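Local coordinates for protein COMB10 (Helicobacter pylori, PDB 2BHV) that probably serves, through its periplasmic domain, as a VirB10-like core subunit of the Com type IV secretion system, at residues P55-A61 with Y91-N95. Numbering follows the deposited sequence.
Sequences PISSQIA and YYSNN
At one end of the large mixed beta-sheet of this VirB10-family periplasmic domain, the connection that leads into strand 62-68 curls round a tyrosine standing near the end of the neighbouring strand 87-94. The ring of Y92, set by chi1 of 69° on a CB that points toward segment 55-61, lies between I56 and A61. In I56, chi1 of -62° sets CG1 anti to the carbonyl carbon and leaves CG2 anti to the backbone N, over one ring face, 3.8 Å from the centroid and 20° off the normal. The beta branch thus supplies a methyl for this CH-pi contact, while the I56 side chain also touches I105 and V64. The carbonyl carbon of A61 lies over the opposite face. Its small side chain also lets the chains run close beside the ring: CA of A61 is 3.5 Å from O of Y92, and CB of A61 is 3.8 Å from CB of S93. The carbonyl oxygens of S57 and I60 approach CE1 of Y92 obliquely, and CG2 of I60 is 3.9 Å from OH of Y92. Farther along, N94 turns toward the bend at S58, whose OG hydrogen-bonds V214 N. Y92 pairs through its backbone with G62 in strand 62-68, I56 with I216 in the smaller three-stranded sheet, and helix 132-146 packs on A61 and S93.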
ATOM      1  N   PRO A  55     -19.112  -5.666 -18.137  1.00 46.10           N
ATOM      2  CA  PRO A  55     -18.170  -5.232 -17.103  1.00 46.14           C
ATOM      3  C   PRO A  55     -16.728  -5.660 -17.391  1.00 46.29           C
ATOM      4  O   PRO A  55     -16.490  -6.548 -18.208  1.00 46.27           O
ATOM      5  CB  PRO A  55     -18.687  -5.935 -15.844  1.00 46.18           C
ATOM      6  CG  PRO A  55     -19.362  -7.128 -16.332  1.00 45.84           C
ATOM      7  CD  PRO A  55     -19.941  -6.791 -17.680  1.00 45.97           C
ATOM      8  N   ILE A  56     -15.785  -5.005 -16.725  1.00 46.59           N
ATOM      9  CA  ILE A  56     -14.374  -5.375 -16.750  1.00 46.87           C
ATOM     10  C   ILE A  56     -13.924  -5.762 -15.340  1.00 47.38           C
ATOM     11  O   ILE A  56     -13.744  -4.879 -14.483  1.00 47.24           O
ATOM     12  CB  ILE A  56     -13.505  -4.184 -17.199  1.00 46.83           C
ATOM     13  CG1 ILE A  56     -13.861  -3.754 -18.625  1.00 47.14           C
ATOM     14  CG2 ILE A  56     -12.019  -4.527 -17.101  1.00 46.61           C
ATOM     15  CD1 ILE A  56     -13.077  -2.531 -19.106  1.00 46.65           C
ATOM     16  N   SER A  57     -13.749  -7.068 -15.097  1.00 47.95           N
ATOM     17  CA  SER A  57     -13.224  -7.566 -13.801  1.00 48.72           C
ATOM     18  C   SER A  57     -11.680  -7.643 -13.790  1.00 48.94           C
ATOM     19  O   SER A  57     -11.066  -7.894 -14.828  1.00 49.25           O
ATOM     20  CB  SER A  57     -13.802  -8.938 -13.489  1.00 48.71           C
ATOM     21  OG  SER A  57     -13.424  -9.864 -14.501  1.00 49.25           O
ATOM     22  N   SER A  58     -11.061  -7.433 -12.624  1.00 49.15           N
ATOM     23  CA  SER A  58      -9.580  -7.359 -12.545  1.00 49.03           C
ATOM     24  C   SER A  58      -8.869  -8.716 -12.373  1.00 49.08           C
ATOM     25  O   SER A  58      -7.640  -8.778 -12.510  1.00 49.22           O
ATOM     26  CB  SER A  58      -9.092  -6.350 -11.487  1.00 48.83           C
ATOM     27  OG  SER A  58      -9.096  -6.910 -10.183  1.00 49.15           O
ATOM     28  N   GLN A  59      -9.613  -9.785 -12.067  1.00 48.70           N
ATOM     29  CA  GLN A  59      -9.014 -11.117 -12.136  1.00 48.73           C
ATOM     30  C   GLN A  59      -9.051 -11.587 -13.596  1.00 48.53           C
ATOM     31  O   GLN A  59      -8.047 -11.509 -14.307  1.00 48.46           O
ATOM     32  CB  GLN A  59      -9.690 -12.145 -11.195  1.00 49.04           C
ATOM     33  CG  GLN A  59     -10.297 -11.610  -9.864  1.00 49.55           C
ATOM     34  CD  GLN A  59     -11.847 -11.807  -9.783  1.00 50.35           C
ATOM     35  OE1 GLN A  59     -12.630 -11.053 -10.395  1.00 51.37           O
ATOM     36  NE2 GLN A  59     -12.275 -12.814  -9.029  1.00 48.90           N
ATOM     37  N   ILE A  60     -10.218 -12.069 -14.021  1.00 48.52           N
ATOM     38  CA  ILE A  60     -10.510 -12.409 -15.423  1.00 48.42           C
ATOM     39  C   ILE A  60      -9.921 -11.372 -16.404  1.00 48.18           C
ATOM     40  O   ILE A  60     -10.138 -10.165 -16.239  1.00 48.26           O
ATOM     41  CB  ILE A  60     -12.067 -12.482 -15.666  1.00 48.56           C
ATOM     42  CG1 ILE A  60     -12.716 -13.584 -14.808  1.00 48.67           C
ATOM     43  CG2 ILE A  60     -12.414 -12.590 -17.180  1.00 48.18           C
ATOM     44  CD1 ILE A  60     -14.213 -13.318 -14.453  1.00 48.41           C
ATOM     45  N   ALA A  61      -9.149 -11.851 -17.385  1.00 47.64           N
ATOM     46  CA  ALA A  61      -8.873 -11.099 -18.604  1.00 47.15           C
ATOM     47  C   ALA A  61      -9.901 -11.581 -19.629  1.00 47.01           C
ATOM     48  O   ALA A  61     -10.089 -12.777 -19.775  1.00 47.27           O
ATOM     49  CB  ALA A  61      -7.472 -11.370 -19.084  1.00 46.88           C
ATOM     50  N   TYR A  91     -10.816  -6.172 -26.171  1.00 46.00           N
ATOM     51  CA  TYR A  91     -10.306  -7.248 -25.349  1.00 45.95           C
ATOM     52  C   TYR A  91      -9.398  -6.638 -24.323  1.00 46.04           C
ATOM     53  O   TYR A  91      -8.623  -5.757 -24.636  1.00 46.06           O
ATOM     54  CB  TYR A  91      -9.566  -8.264 -26.208  1.00 45.88           C
ATOM     55  CG  TYR A  91     -10.452  -8.864 -27.258  1.00 45.86           C
ATOM     56  CD1 TYR A  91     -11.273  -9.951 -26.967  1.00 46.09           C
ATOM     57  CD2 TYR A  91     -10.502  -8.331 -28.540  1.00 46.15           C
ATOM     58  CE1 TYR A  91     -12.120 -10.502 -27.936  1.00 46.02           C
ATOM     59  CE2 TYR A  91     -11.342  -8.871 -29.517  1.00 46.33           C
ATOM     60  CZ  TYR A  91     -12.145  -9.950 -29.206  1.00 46.05           C
ATOM     61  OH  TYR A  91     -12.960 -10.464 -30.173  1.00 46.11           O
ATOM     62  N   TYR A  92      -9.521  -7.091 -23.088  1.00 46.27           N
ATOM     63  CA  TYR A  92      -8.828  -6.468 -21.981  1.00 46.61           C
ATOM     64  C   TYR A  92      -8.074  -7.490 -21.147  1.00 47.09           C
ATOM     65  O   TYR A  92      -8.489  -8.653 -21.051  1.00 47.05           O
ATOM     66  CB  TYR A  92      -9.810  -5.703 -21.091  1.00 46.53           C
ATOM     67  CG  TYR A  92     -10.779  -6.579 -20.290  1.00 46.74           C
ATOM     68  CD1 TYR A  92     -10.423  -7.091 -19.033  1.00 46.31           C
ATOM     69  CD2 TYR A  92     -12.054  -6.877 -20.780  1.00 46.54           C
ATOM     70  CE1 TYR A  92     -11.293  -7.864 -18.299  1.00 46.03           C
ATOM     71  CE2 TYR A  92     -12.936  -7.662 -20.049  1.00 46.48           C
ATOM     72  CZ  TYR A  92     -12.548  -8.151 -18.805  1.00 46.67           C
ATOM     73  OH  TYR A  92     -13.415  -8.939 -18.066  1.00 47.01           O
ATOM     74  N   SER A  93      -6.973  -7.045 -20.536  1.00 47.54           N
ATOM     75  CA  SER A  93      -6.268  -7.831 -19.533  1.00 48.32           C
ATOM     76  C   SER A  93      -5.772  -6.942 -18.398  1.00 48.99           C
ATOM     77  O   SER A  93      -5.507  -5.752 -18.593  1.00 48.93           O
ATOM     78  CB  SER A  93      -5.093  -8.587 -20.150  1.00 48.23           C
ATOM     79  OG  SER A  93      -4.027  -7.702 -20.472  1.00 48.74           O
ATOM     80  N   ASN A  94      -5.658  -7.533 -17.213  1.00 50.06           N
ATOM     81  CA  ASN A  94      -5.045  -6.871 -16.087  1.00 51.30           C
ATOM     82  C   ASN A  94      -3.636  -7.412 -15.927  1.00 52.96           C
ATOM     83  O   ASN A  94      -3.431  -8.615 -15.864  1.00 52.88           O
ATOM     84  CB  ASN A  94      -5.897  -7.053 -14.832  1.00 50.79           C
ATOM     85  CG  ASN A  94      -7.149  -6.175 -14.858  1.00 50.72           C
ATOM     86  OD1 ASN A  94      -8.280  -6.654 -15.117  1.00 49.40           O
ATOM     87  ND2 ASN A  94      -6.948  -4.866 -14.617  1.00 50.17           N
ATOM     88  N   ASN A  95      -2.658  -6.510 -15.991  1.00 56.21           N
ATOM     89  CA  ASN A  95      -1.237  -6.848 -15.866  1.00 58.76           C
ATOM     90  C   ASN A  95      -0.739  -6.422 -14.480  1.00 60.32           C
ATOM     91  O   ASN A  95       0.017  -5.450 -14.332  1.00 60.95           O
ATOM     92  CB  ASN A  95      -0.420  -6.186 -17.005  1.00 58.99           C
ATOM     93  CG  ASN A  95       1.133  -6.345 -16.843  1.00 60.26           C
ATOM     94  OD1 ASN A  95       1.918  -5.737 -17.603  1.00 59.32           O
ATOM     95  ND2 ASN A  95       1.564  -7.153 -15.859  1.00 60.49           N
TER